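Long-range contact in 3-deoxy-manno-octulosonate cytidylyltransferase (Escherichia coli, PDB 1GQ9), which transfers a cytidylyl group from CTP to the eight-carbon sugar KDO, releasing diphosphate and probably activating the sugar for incorporation into bacterial lipopolysaccharide: residues I91-Q96 against V173-Y178. Residues are numbered along the deposited sequence; the frame is centred on the assembly and turned at random.
Sequences IYINLQ and VGIYAY. With CTP (cytidine-5'-triphosphate), chain D.
Y92 and Y178 face each other as a hydrogen-bonded antiparallel pair: Y92 N donates to Y178 O at 2.9 Å, and Y178 N returns a bond to Y92 O at 2.7 Å. Further along, N94 N donates to Y176 O (2.9 Å, 169°). I93 and A177 form the non-hydrogen-bonded pair between them. Strand 91-94 is thereby joined to strand 169-179 in the mixed central sheet of this GT-A-like cytidylyltransferase fold, with strand 3-9 running parallel along its other edge. On the face of I93, I175 and A177 the side chains across the contact are aliphatic and buried. L95 CD2 comes within 3.6 Å of I175 CD1, and I93 CG2 lies 4.3 Å from I175 CG2; helix 104-116 covers I93, I175 and A177. The opposite face carries Y92, N94, Y176 and Y178. There N94 runs alongside Y176, its amide plane 39° from the ring, while Y178 OH stands 3.6 Å above that ring, offset toward the rim. Helix 76-84 packs on Y92, N94 and Y178. Beyond L95 the chains separate, and at Q96 and G174, both partly exposed, the contact is looser: Q96 NE2 is still 3.9 Å from G174 O. The Q96 chain, bent at chi2 (-39°), lies against the ribose of CTP, with CB 4.1 Å from C4'. With an alanine here, the amide beside the ribose is gone, and the sugar is likely to be less closely confined on that side. The chemistry thus divides along the strand pair: backbone bonds and buried aliphatic groups fix the sheet, while the loop at the end of the strand meets the nucleotide through a polar side chain.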
# COMPACT_ATOMS: atom_id res chain seq x y z
N ILE A 91 6.34 -3.69 -25.49
CA ILE A 91 5.51 -4.19 -24.41
C ILE A 91 5.59 -5.71 -24.29
O ILE A 91 5.39 -6.42 -25.27
CB ILE A 91 4.02 -3.78 -24.64
CG1 ILE A 91 3.90 -2.26 -24.66
CG2 ILE A 91 3.14 -4.39 -23.57
CD1 ILE A 91 2.50 -1.76 -24.87
N TYR A 92 5.87 -6.20 -23.10
CA TYR A 92 5.95 -7.63 -22.89
C TYR A 92 4.83 -8.05 -21.97
O TYR A 92 4.60 -7.44 -20.94
CB TYR A 92 7.29 -8.02 -22.25
CG TYR A 92 8.49 -7.73 -23.12
CD1 TYR A 92 9.06 -6.45 -23.16
CD2 TYR A 92 9.03 -8.71 -23.94
CE1 TYR A 92 10.12 -6.17 -24.00
CE2 TYR A 92 10.10 -8.44 -24.79
CZ TYR A 92 10.63 -7.16 -24.81
OH TYR A 92 11.66 -6.88 -25.68
N ILE A 93 4.10 -9.10 -22.37
CA ILE A 93 3.03 -9.61 -21.54
C ILE A 93 3.44 -11.00 -21.05
O ILE A 93 3.81 -11.88 -21.84
CB ILE A 93 1.70 -9.72 -22.30
CG1 ILE A 93 1.25 -8.33 -22.75
CG2 ILE A 93 0.64 -10.36 -21.40
CD1 ILE A 93 -0.07 -8.33 -23.49
N ASN A 94 3.38 -11.17 -19.73
CA ASN A 94 3.76 -12.41 -19.10
C ASN A 94 2.54 -13.21 -18.64
O ASN A 94 1.86 -12.85 -17.68
CB ASN A 94 4.71 -12.10 -17.94
CG ASN A 94 4.59 -13.06 -16.80
OD1 ASN A 94 3.75 -12.89 -15.91
ND2 ASN A 94 5.44 -14.09 -16.79
N LEU A 95 2.24 -14.28 -19.36
CA LEU A 95 1.12 -15.16 -19.08
C LEU A 95 1.67 -16.42 -18.44
O LEU A 95 2.52 -17.08 -19.03
CB LEU A 95 0.39 -15.52 -20.37
CG LEU A 95 -0.50 -14.47 -21.01
CD1 LEU A 95 -0.89 -14.88 -22.42
CD2 LEU A 95 -1.74 -14.30 -20.15
N GLN A 96 1.19 -16.76 -17.26
CA GLN A 96 1.68 -17.96 -16.60
C GLN A 96 1.31 -19.21 -17.38
O GLN A 96 0.35 -19.20 -18.16
CB GLN A 96 1.17 -18.03 -15.16
CG GLN A 96 1.64 -16.84 -14.35
CD GLN A 96 3.08 -16.43 -14.68
OE1 GLN A 96 4.03 -17.17 -14.42
NE2 GLN A 96 3.23 -15.25 -15.26
N VAL A 173 -5.10 -11.15 -10.19
CA VAL A 173 -4.82 -12.13 -11.23
C VAL A 173 -3.40 -11.87 -11.73
O VAL A 173 -3.14 -10.89 -12.42
CB VAL A 173 -5.83 -12.03 -12.40
CG1 VAL A 173 -5.53 -13.10 -13.45
CG2 VAL A 173 -7.25 -12.19 -11.87
N GLY A 174 -2.50 -12.79 -11.36
CA GLY A 174 -1.08 -12.69 -11.67
C GLY A 174 -0.54 -12.52 -13.08
O GLY A 174 0.47 -13.12 -13.41
N ILE A 175 -1.19 -11.70 -13.90
CA ILE A 175 -0.71 -11.46 -15.26
C ILE A 175 -0.17 -10.04 -15.28
O ILE A 175 -0.71 -9.17 -14.61
CB ILE A 175 -1.84 -11.60 -16.29
CG1 ILE A 175 -2.40 -13.02 -16.23
CG2 ILE A 175 -1.32 -11.30 -17.68
CD1 ILE A 175 -3.52 -13.26 -17.20
N TYR A 176 0.90 -9.81 -16.04
CA TYR A 176 1.51 -8.49 -16.08
C TYR A 176 1.91 -8.03 -17.47
O TYR A 176 2.26 -8.85 -18.34
CB TYR A 176 2.79 -8.45 -15.22
CG TYR A 176 2.65 -8.88 -13.78
CD1 TYR A 176 2.80 -10.22 -13.41
CD2 TYR A 176 2.40 -7.95 -12.77
CE1 TYR A 176 2.72 -10.61 -12.07
CE2 TYR A 176 2.31 -8.33 -11.44
CZ TYR A 176 2.48 -9.66 -11.09
OH TYR A 176 2.46 -10.02 -9.77
N ALA A 177 1.88 -6.72 -17.66
CA ALA A 177 2.29 -6.10 -18.92
C ALA A 177 3.44 -5.18 -18.50
O ALA A 177 3.25 -4.24 -17.73
CB ALA A 177 1.14 -5.30 -19.53
N TYR A 178 4.63 -5.49 -19.01
CA TYR A 178 5.84 -4.74 -18.68
C TYR A 178 6.32 -3.87 -19.83
O TYR A 178 6.20 -4.23 -20.99
CB TYR A 178 6.97 -5.71 -18.34
CG TYR A 178 6.77 -6.52 -17.09
CD1 TYR A 178 6.79 -5.91 -15.83
CD2 TYR A 178 6.55 -7.89 -17.15
CE1 TYR A 178 6.61 -6.65 -14.67
CE2 TYR A 178 6.37 -8.65 -16.00
CZ TYR A 178 6.40 -8.02 -14.76
OH TYR A 178 6.22 -8.76 -13.61
N1 CTP D . 8.16 -20.27 -13.71
C2 CTP D . 9.25 -20.34 -14.56
N3 CTP D . 10.59 -20.27 -14.01
C4 CTP D . 10.82 -20.13 -12.74
C5 CTP D . 9.63 -20.05 -11.84
C6 CTP D . 8.37 -20.12 -12.36
O2 CTP D . 9.17 -20.47 -15.77
N4 CTP D . 12.03 -20.06 -12.26
C1' CTP D . 6.78 -20.34 -14.25
C2' CTP D . 6.08 -21.70 -14.09
O2' CTP D . 6.63 -22.72 -14.94
C3' CTP D . 4.61 -21.37 -14.36
C4' CTP D . 4.46 -20.00 -13.67
O4' CTP D . 5.80 -19.44 -13.63
O3' CTP D . 4.34 -21.18 -15.76
C5' CTP D . 3.80 -20.14 -12.27
O5' CTP D . 4.79 -20.25 -11.23
PA CTP D . 4.51 -21.09 -9.90
O1A CTP D . 5.42 -20.64 -8.80
O2A CTP D . 3.10 -20.81 -9.48
O3A CTP D . 4.70 -22.66 -10.23
PB CTP D . 6.12 -23.33 -9.81
O1B CTP D . 7.23 -22.41 -10.20
O2B CTP D . 6.30 -24.59 -10.59
O3B CTP D . 6.17 -23.57 -8.19
PG CTP D . 4.84 -24.16 -7.48
O1G CTP D . 5.09 -24.41 -6.03
O2G CTP D . 4.44 -25.44 -8.13
O3G CTP D . 3.65 -23.10 -7.61